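Local coordinates for motility protein B (Helicobacter pylori, PDB 3S02), which probably forms the flagellar motor stator with MotA, and may fasten the torque-generating machinery to the cell wall through this periplasmic OmpA-like domain, at residues N56-T61 and S102-T107; S13-P18 and I127-D132; N108-N113 and M120-V125. One frame throughout, in Å; residues are numbered along the deposited sequence.

Contact 1: N56-T61 and S102-T107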
# COMPACT_ATOMS: atom_id res chain seq x y z
N ASN B 56 -1.03 -3.12 6.78
CA ASN B 56 -1.34 -2.07 5.78
C ASN B 56 -2.81 -1.74 5.80
O ASN B 56 -3.64 -2.63 5.59
CB ASN B 56 -1.00 -2.55 4.36
CG ASN B 56 -1.11 -1.43 3.34
OD1 ASN B 56 -0.30 -0.51 3.31
ND2 ASN B 56 -2.10 -1.51 2.49
N VAL B 57 -3.13 -0.47 6.04
CA VAL B 57 -4.51 0.02 6.01
C VAL B 57 -4.79 0.59 4.64
O VAL B 57 -4.07 1.47 4.17
CB VAL B 57 -4.74 1.18 7.02
CG1 VAL B 57 -6.22 1.51 7.14
CG2 VAL B 57 -4.14 0.83 8.38
N ARG B 58 -5.83 0.12 3.97
CA ARG B 58 -6.04 0.52 2.54
C ARG B 58 -7.42 1.07 2.36
O ARG B 58 -8.37 0.56 2.96
CB ARG B 58 -5.79 -0.67 1.61
CG ARG B 58 -6.26 -1.92 2.27
CD ARG B 58 -5.71 -3.20 1.76
NE ARG B 58 -4.28 -3.25 1.53
CZ ARG B 58 -3.75 -4.16 0.73
NH1 ARG B 58 -4.55 -5.05 0.14
NH2 ARG B 58 -2.45 -4.17 0.51
N GLY B 59 -7.53 2.13 1.57
CA GLY B 59 -8.83 2.78 1.36
C GLY B 59 -9.37 2.62 -0.05
O GLY B 59 -8.59 2.67 -1.03
N PHE B 60 -10.68 2.40 -0.17
CA PHE B 60 -11.36 2.27 -1.47
C PHE B 60 -12.61 3.12 -1.41
O PHE B 60 -13.22 3.24 -0.34
CB PHE B 60 -11.83 0.83 -1.76
CG PHE B 60 -10.78 -0.22 -1.61
CD1 PHE B 60 -10.24 -0.83 -2.74
CD2 PHE B 60 -10.38 -0.67 -0.33
CE1 PHE B 60 -9.27 -1.85 -2.60
CE2 PHE B 60 -9.41 -1.69 -0.18
CZ PHE B 60 -8.85 -2.28 -1.32
N THR B 61 -13.04 3.64 -2.56
CA THR B 61 -14.23 4.46 -2.65
C THR B 61 -15.05 4.04 -3.88
O THR B 61 -14.52 3.43 -4.83
CB THR B 61 -13.88 5.95 -2.86
OG1 THR B 61 -13.33 6.11 -4.17
CG2 THR B 61 -12.87 6.45 -1.83
N SER B 102 -2.49 2.75 2.24
CA SER B 102 -2.61 2.65 0.79
C SER B 102 -3.91 3.22 0.28
O SER B 102 -4.89 3.26 1.00
CB SER B 102 -2.55 1.20 0.34
OG SER B 102 -1.39 0.57 0.78
N SER B 103 -3.92 3.59 -1.00
CA SER B 103 -5.13 4.09 -1.64
C SER B 103 -5.33 3.42 -2.97
O SER B 103 -4.39 3.30 -3.76
CB SER B 103 -5.03 5.60 -1.83
OG SER B 103 -6.06 6.05 -2.67
N TYR B 104 -6.56 2.97 -3.22
CA TYR B 104 -6.97 2.45 -4.56
C TYR B 104 -7.89 3.40 -5.26
O TYR B 104 -8.31 3.13 -6.38
CB TYR B 104 -7.67 1.10 -4.49
CG TYR B 104 -6.79 -0.00 -3.96
CD1 TYR B 104 -6.36 -1.04 -4.79
CD2 TYR B 104 -6.37 -0.01 -2.61
CE1 TYR B 104 -5.55 -2.05 -4.32
CE2 TYR B 104 -5.54 -1.03 -2.14
CZ TYR B 104 -5.14 -2.03 -3.00
OH TYR B 104 -4.35 -3.02 -2.50
N GLY B 105 -8.19 4.51 -4.61
CA GLY B 105 -9.24 5.40 -5.06
C GLY B 105 -10.48 4.61 -5.40
O GLY B 105 -11.01 3.85 -4.57
N SER B 106 -10.95 4.80 -6.62
CA SER B 106 -12.21 4.24 -7.08
C SER B 106 -11.97 3.05 -7.97
O SER B 106 -12.92 2.50 -8.55
CB SER B 106 -13.01 5.30 -7.85
OG SER B 106 -12.42 5.58 -9.11
N THR B 107 -10.70 2.67 -8.10
CA THR B 107 -10.30 1.52 -8.90
C THR B 107 -10.58 0.30 -8.08
O THR B 107 -10.80 0.39 -6.87
CB THR B 107 -8.81 1.55 -9.24
OG1 THR B 107 -8.07 1.16 -8.09
CG2 THR B 107 -8.35 2.96 -9.72
O HOH W 1 -15.37 2.18 -7.12
O HOH W 2 -13.13 0.45 -4.93
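The carbonyl oxygen of Ser102 is approached twice from the neighbouring strand: Gly59 N donates to Ser102 O at 2.9 Å, and the CA-H of Arg58 comes in beside it, Arg58 CA lying 3.3 Å from Ser102 O. Ser102 N in turn donates to Val57 O (2.8 Å), so Ser102 straddles Arg58 in parallel register. This is the pairing of the beta-alpha-beta unit in which helix 74-91 connects strand 54-60 to strand 99-103. Further on Tyr104 N donates to Gly59 O, and Thr61 N reaches Gly105 O from above its carbonyl plane. From Tyr104 to Thr107 the chain makes a type II' turn, with Gly105 at positive phi. Tyr104 O takes both the backbone N and the hydroxyl of Thr107, Thr107 OG1 meeting a lone pair of Tyr104 O at 2.6 Å. In both Phe60 and Tyr104 CG stands anti to the carbonyl carbon (chi1 -52° and -64°), and the side chains run alongside each other into an offset stack, planes 17° apart, with Phe60 CE1 3.4 Å from Tyr104 CG. At the far end of the tyrosine, Tyr104 OH lies over one face of the Arg58 guanidinium, 3.3 Å from Arg58 NH1, at an angle too poor for a hydrogen bond. Water 1 donates to Thr61 O (2.7 Å) and to Ser106 O. Ser102 OG is hydrogen-bonded to Ser102 OG of the second subunit, whose strand continues the sheet, and the Tyr104 ring meets His54 of that subunit. Backbone bonds thus continue along Gly59 to Thr61, flanked by the ring stack and the water, while strand 99-103 also serves the dimer interface.

Contact 2: S13-P18 and I127-D132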
# COMPACT_ATOMS: atom_id res chain seq x y z
N SER B 13 -3.89 -11.90 5.12
CA SER B 13 -5.24 -11.82 5.69
C SER B 13 -5.74 -10.40 5.50
O SER B 13 -4.97 -9.41 5.58
CB SER B 13 -5.23 -12.14 7.18
OG SER B 13 -4.91 -13.50 7.42
N ILE B 14 -7.04 -10.33 5.21
CA ILE B 14 -7.74 -9.10 4.99
C ILE B 14 -8.85 -8.89 6.01
O ILE B 14 -9.85 -9.62 6.03
CB ILE B 14 -8.38 -9.08 3.59
CG1 ILE B 14 -7.28 -9.27 2.53
CG2 ILE B 14 -9.17 -7.74 3.38
CD1 ILE B 14 -7.81 -9.56 1.11
N LEU B 15 -8.67 -7.89 6.86
CA LEU B 15 -9.72 -7.50 7.79
C LEU B 15 -10.51 -6.33 7.20
O LEU B 15 -9.95 -5.26 6.95
CB LEU B 15 -9.09 -7.12 9.11
CG LEU B 15 -9.99 -6.83 10.29
CD1 LEU B 15 -10.88 -8.04 10.63
CD2 LEU B 15 -9.14 -6.46 11.48
N LYS B 16 -11.79 -6.57 6.96
CA LYS B 16 -12.70 -5.54 6.42
C LYS B 16 -13.41 -4.71 7.54
O LYS B 16 -14.20 -5.28 8.30
CB LYS B 16 -13.75 -6.18 5.50
CG LYS B 16 -13.25 -7.31 4.55
CD LYS B 16 -14.22 -7.48 3.41
CE LYS B 16 -14.68 -8.93 3.22
NZ LYS B 16 -13.92 -9.75 2.15
N LEU B 17 -13.13 -3.40 7.63
CA LEU B 17 -13.72 -2.54 8.66
C LEU B 17 -15.11 -2.01 8.29
O LEU B 17 -15.44 -1.87 7.10
CB LEU B 17 -12.80 -1.36 9.03
CG LEU B 17 -11.30 -1.57 9.36
CD1 LEU B 17 -10.66 -0.32 9.93
CD2 LEU B 17 -11.07 -2.71 10.29
N PRO B 18 -15.95 -1.74 9.31
CA PRO B 18 -17.26 -1.14 9.01
C PRO B 18 -17.10 0.35 8.67
O PRO B 18 -17.50 1.23 9.44
CB PRO B 18 -18.04 -1.36 10.31
CG PRO B 18 -16.96 -1.42 11.40
CD PRO B 18 -15.86 -2.19 10.72
N ILE B 127 -7.66 -3.76 6.38
CA ILE B 127 -6.33 -3.93 6.89
C ILE B 127 -5.83 -5.26 6.37
O ILE B 127 -6.46 -6.32 6.56
CB ILE B 127 -6.32 -3.88 8.41
CG1 ILE B 127 -7.03 -2.61 8.91
CG2 ILE B 127 -4.89 -3.88 8.90
CD1 ILE B 127 -7.10 -2.55 10.41
N PHE B 128 -4.70 -5.20 5.70
CA PHE B 128 -4.07 -6.36 5.15
C PHE B 128 -2.87 -6.72 6.00
O PHE B 128 -2.04 -5.85 6.32
CB PHE B 128 -3.64 -6.03 3.74
CG PHE B 128 -2.91 -7.12 3.06
CD1 PHE B 128 -3.55 -8.33 2.74
CD2 PHE B 128 -1.59 -6.93 2.65
CE1 PHE B 128 -2.88 -9.34 2.09
CE2 PHE B 128 -0.91 -7.95 1.98
CZ PHE B 128 -1.57 -9.16 1.71
N PHE B 129 -2.77 -8.00 6.36
CA PHE B 129 -1.68 -8.51 7.18
C PHE B 129 -0.78 -9.48 6.38
O PHE B 129 -1.25 -10.46 5.81
CB PHE B 129 -2.26 -9.27 8.38
CG PHE B 129 -3.12 -8.43 9.29
CD1 PHE B 129 -2.60 -7.95 10.51
CD2 PHE B 129 -4.46 -8.15 8.98
CE1 PHE B 129 -3.38 -7.19 11.37
CE2 PHE B 129 -5.25 -7.42 9.84
CZ PHE B 129 -4.72 -6.93 11.04
N SER B 130 0.53 -9.25 6.38
CA SER B 130 1.44 -10.10 5.62
C SER B 130 2.82 -10.14 6.25
O SER B 130 3.02 -9.61 7.33
CB SER B 130 1.56 -9.60 4.19
OG SER B 130 2.11 -8.29 4.23
N THR B 131 3.76 -10.79 5.57
CA THR B 131 5.17 -10.77 5.98
C THR B 131 6.10 -10.60 4.77
O THR B 131 5.66 -10.68 3.63
CB THR B 131 5.58 -12.04 6.79
OG1 THR B 131 5.77 -13.15 5.90
CG2 THR B 131 4.54 -12.42 7.85
N ASP B 132 7.37 -10.34 5.03
CA ASP B 132 8.41 -10.20 4.02
C ASP B 132 9.31 -11.43 3.89
O ASP B 132 10.47 -11.30 3.48
CB ASP B 132 9.30 -9.03 4.39
CG ASP B 132 8.67 -7.69 4.05
OD1 ASP B 132 7.66 -7.64 3.29
OD2 ASP B 132 9.21 -6.67 4.55
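Ser13 is gripped by Phe129 through both its backbone groups: Ser13 N donates to Phe129 O at 3.1 Å, and Phe129 N returns a shorter bond of 2.7 Å to Ser13 O. The same carbonyl also receives the CA-H of Phe128, with Phe128 CA 3.2 Å from Ser13 O, and it lies in the plane of the Phe129 ring, at its edge. Ile14 forms the non-hydrogen-bonded pair with Phe128. Its CG1 branch meets the edge of the Phe128 ring, Ile14 CG1 lying 3.9 Å from Phe128 CD1; with CG of Phe128 anti to the backbone N (chi1 177°), the ring leans toward the backbone of Ser13. These strands, 161° apart in direction, are adjoining antiparallel members of the mixed sheet of the OmpA-like domain, and strand 6-9 flanks the first of them, Ile14 making a backbone hydrogen bond with Glu7. At Leu15 the hydrogen-bonded pairing resumes: Leu15 N donates to Ile127 O (2.7 Å), and Ile127 N to Leu15 O (2.8 Å). The side chains of Leu15, Ile127 and Phe129 share the sheet face opposite to that of Ile14 and Phe128. There Leu15 CB touches the edge of the phenylalanine ring, 3.9 Å from Phe129 CE2. Helix 36-46 covers this face, Ile42 packing on Leu15 and Ile46 on Phe129. Next, Leu17 crosses Ile127 obliquely, with Leu17 CD2 4.0 Å from Ile127 CD1, and Pro18 takes the N-cap position of helix 19-22.

Contact 3: N108-N113 and M120-V125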
# COMPACT_ATOMS: atom_id res chain seq x y z
N ASN B 108 -10.59 -0.86 -8.73
CA ASN B 108 -10.90 -2.11 -8.02
C ASN B 108 -12.20 -2.13 -7.25
O ASN B 108 -12.20 -2.52 -6.06
CB ASN B 108 -9.76 -2.51 -7.08
CG ASN B 108 -8.71 -3.28 -7.81
OD1 ASN B 108 -9.00 -3.90 -8.85
ND2 ASN B 108 -7.46 -3.22 -7.32
N PRO B 109 -13.31 -1.76 -7.90
CA PRO B 109 -14.58 -1.87 -7.21
C PRO B 109 -14.92 -3.34 -6.97
O PRO B 109 -14.47 -4.21 -7.71
CB PRO B 109 -15.56 -1.25 -8.19
CG PRO B 109 -14.93 -1.40 -9.52
CD PRO B 109 -13.47 -1.27 -9.28
N ILE B 110 -15.70 -3.61 -5.94
CA ILE B 110 -16.04 -4.97 -5.61
C ILE B 110 -17.44 -5.26 -6.18
O ILE B 110 -17.85 -6.41 -6.33
CB ILE B 110 -15.89 -5.20 -4.08
CG1 ILE B 110 -14.94 -6.38 -3.79
CG2 ILE B 110 -17.22 -5.21 -3.33
CD1 ILE B 110 -15.40 -7.79 -4.30
N ALA B 111 -18.12 -4.18 -6.56
CA ALA B 111 -19.44 -4.24 -7.19
C ALA B 111 -19.49 -3.17 -8.27
O ALA B 111 -18.75 -2.17 -8.20
CB ALA B 111 -20.55 -4.04 -6.17
N PRO B 112 -20.35 -3.36 -9.28
CA PRO B 112 -20.51 -2.29 -10.27
C PRO B 112 -21.12 -1.04 -9.62
O PRO B 112 -22.02 -1.16 -8.79
CB PRO B 112 -21.48 -2.90 -11.28
CG PRO B 112 -22.22 -3.94 -10.49
CD PRO B 112 -21.22 -4.52 -9.56
N ASN B 113 -20.62 0.14 -9.97
CA ASN B 113 -21.10 1.40 -9.43
C ASN B 113 -22.38 1.83 -10.17
O ASN B 113 -22.33 2.64 -11.11
CB ASN B 113 -20.01 2.47 -9.56
CG ASN B 113 -18.96 2.36 -8.50
OD1 ASN B 113 -19.25 2.48 -7.31
ND2 ASN B 113 -17.71 2.14 -8.91
N MET B 120 -22.10 1.99 -2.17
CA MET B 120 -21.79 1.97 -0.74
C MET B 120 -20.89 0.78 -0.33
O MET B 120 -20.08 0.91 0.62
CB MET B 120 -23.12 1.99 0.01
CG MET B 120 -23.11 2.08 1.52
SD MET B 120 -24.83 2.30 2.12
CE MET B 120 -24.93 1.07 3.45
N LYS B 121 -21.01 -0.35 -1.04
CA LYS B 121 -20.10 -1.51 -0.90
C LYS B 121 -18.65 -1.22 -1.31
O LYS B 121 -17.72 -1.84 -0.79
CB LYS B 121 -20.56 -2.69 -1.76
CG LYS B 121 -21.68 -3.54 -1.20
CD LYS B 121 -22.03 -4.68 -2.16
CE LYS B 121 -23.31 -5.40 -1.72
NZ LYS B 121 -23.68 -6.54 -2.62
N ASN B 122 -18.47 -0.29 -2.25
CA ASN B 122 -17.17 0.06 -2.78
C ASN B 122 -16.39 1.03 -1.91
O ASN B 122 -15.17 1.15 -2.05
CB ASN B 122 -17.31 0.61 -4.18
CG ASN B 122 -17.66 -0.48 -5.19
OD1 ASN B 122 -17.16 -1.61 -5.09
ND2 ASN B 122 -18.54 -0.15 -6.15
N ASN B 123 -17.08 1.70 -0.99
CA ASN B 123 -16.40 2.51 0.01
C ASN B 123 -15.91 1.61 1.15
O ASN B 123 -16.70 1.14 1.94
CB ASN B 123 -17.33 3.59 0.54
CG ASN B 123 -17.63 4.64 -0.49
OD1 ASN B 123 -16.72 5.23 -1.04
ND2 ASN B 123 -18.92 4.88 -0.76
N ARG B 124 -14.60 1.36 1.21
CA ARG B 124 -14.09 0.38 2.18
C ARG B 124 -12.80 0.85 2.80
O ARG B 124 -12.00 1.55 2.15
CB ARG B 124 -13.85 -1.00 1.53
CG ARG B 124 -14.70 -1.24 0.32
CD ARG B 124 -14.75 -2.62 -0.23
NE ARG B 124 -13.54 -3.14 -0.90
CZ ARG B 124 -13.10 -2.88 -2.14
NH1 ARG B 124 -13.67 -1.99 -2.95
NH2 ARG B 124 -12.02 -3.53 -2.55
N VAL B 125 -12.57 0.43 4.04
CA VAL B 125 -11.24 0.45 4.60
C VAL B 125 -10.90 -0.95 5.06
O VAL B 125 -11.72 -1.63 5.70
CB VAL B 125 -11.07 1.49 5.71
CG1 VAL B 125 -9.64 1.50 6.20
CG2 VAL B 125 -11.47 2.90 5.22
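Asn122, where helix 116-122 gives way to strand 124-130, turns its side chain into the loop 108-113 and meets it along its whole length. Its CB lies 4.1 Å from Asn113 OD1. CG, anti to the carbonyl carbon (chi1 -72°), which points the amide into the loop, rests beside the proline ring, Asn122 CG being 3.7 Å from Pro109 CB. Asn122 OD1 takes two successive backbone donors: Ile110 N at 2.6 Å, tilted from the carbonyl plane, and Ala111 N at 3.1 Å, in that plane and on a lone pair. Here a side-chain amide bonds to backbone N-H and C=O groups of the loop that leads from strand 99-103 to helix 116-122 in the OmpA-like domain. At the tip, Asn122 ND2 donates to Ala111 O (2.9 Å) almost within its own amide plane, and to Asn113 OD1 (3.0 Å), where the two amides stand 64° apart and the donor sits above the acceptor's carbonyl plane. Four bonds therefore fix the rotation of this buried group. Arg124 lays one guanidinium face against Ile110 CB and sends a weak bond from Arg124 NH1 to Asn108 O, 3.5 Å away at the guanidinium edge. Its NE is salt-bridged to Glu126, and Phe60 supplies a cation-pi contact.

Overall arrangement
All three contacts meet on one mixed sheet, in which strand 124-130 lies between strands 12-16 and 54-60. Contacts 1 and 2, with centres about 13 Å apart, are joined by a probable hydrogen bond from Phe128 N to Asn56 O (2.8 Å). Contact 3, whose centre is about 10 Å from that of contact 1, is tied to it by a similar bond between Arg124 N and Phe60 O, also 2.8 Å. Contacts 2 and 3 are farthest apart, about 17 Å between centres, yet Leu17 N lies 3.0 Å from Val125 O. Along the chain, contact 2 encloses both others, which follow one another in series.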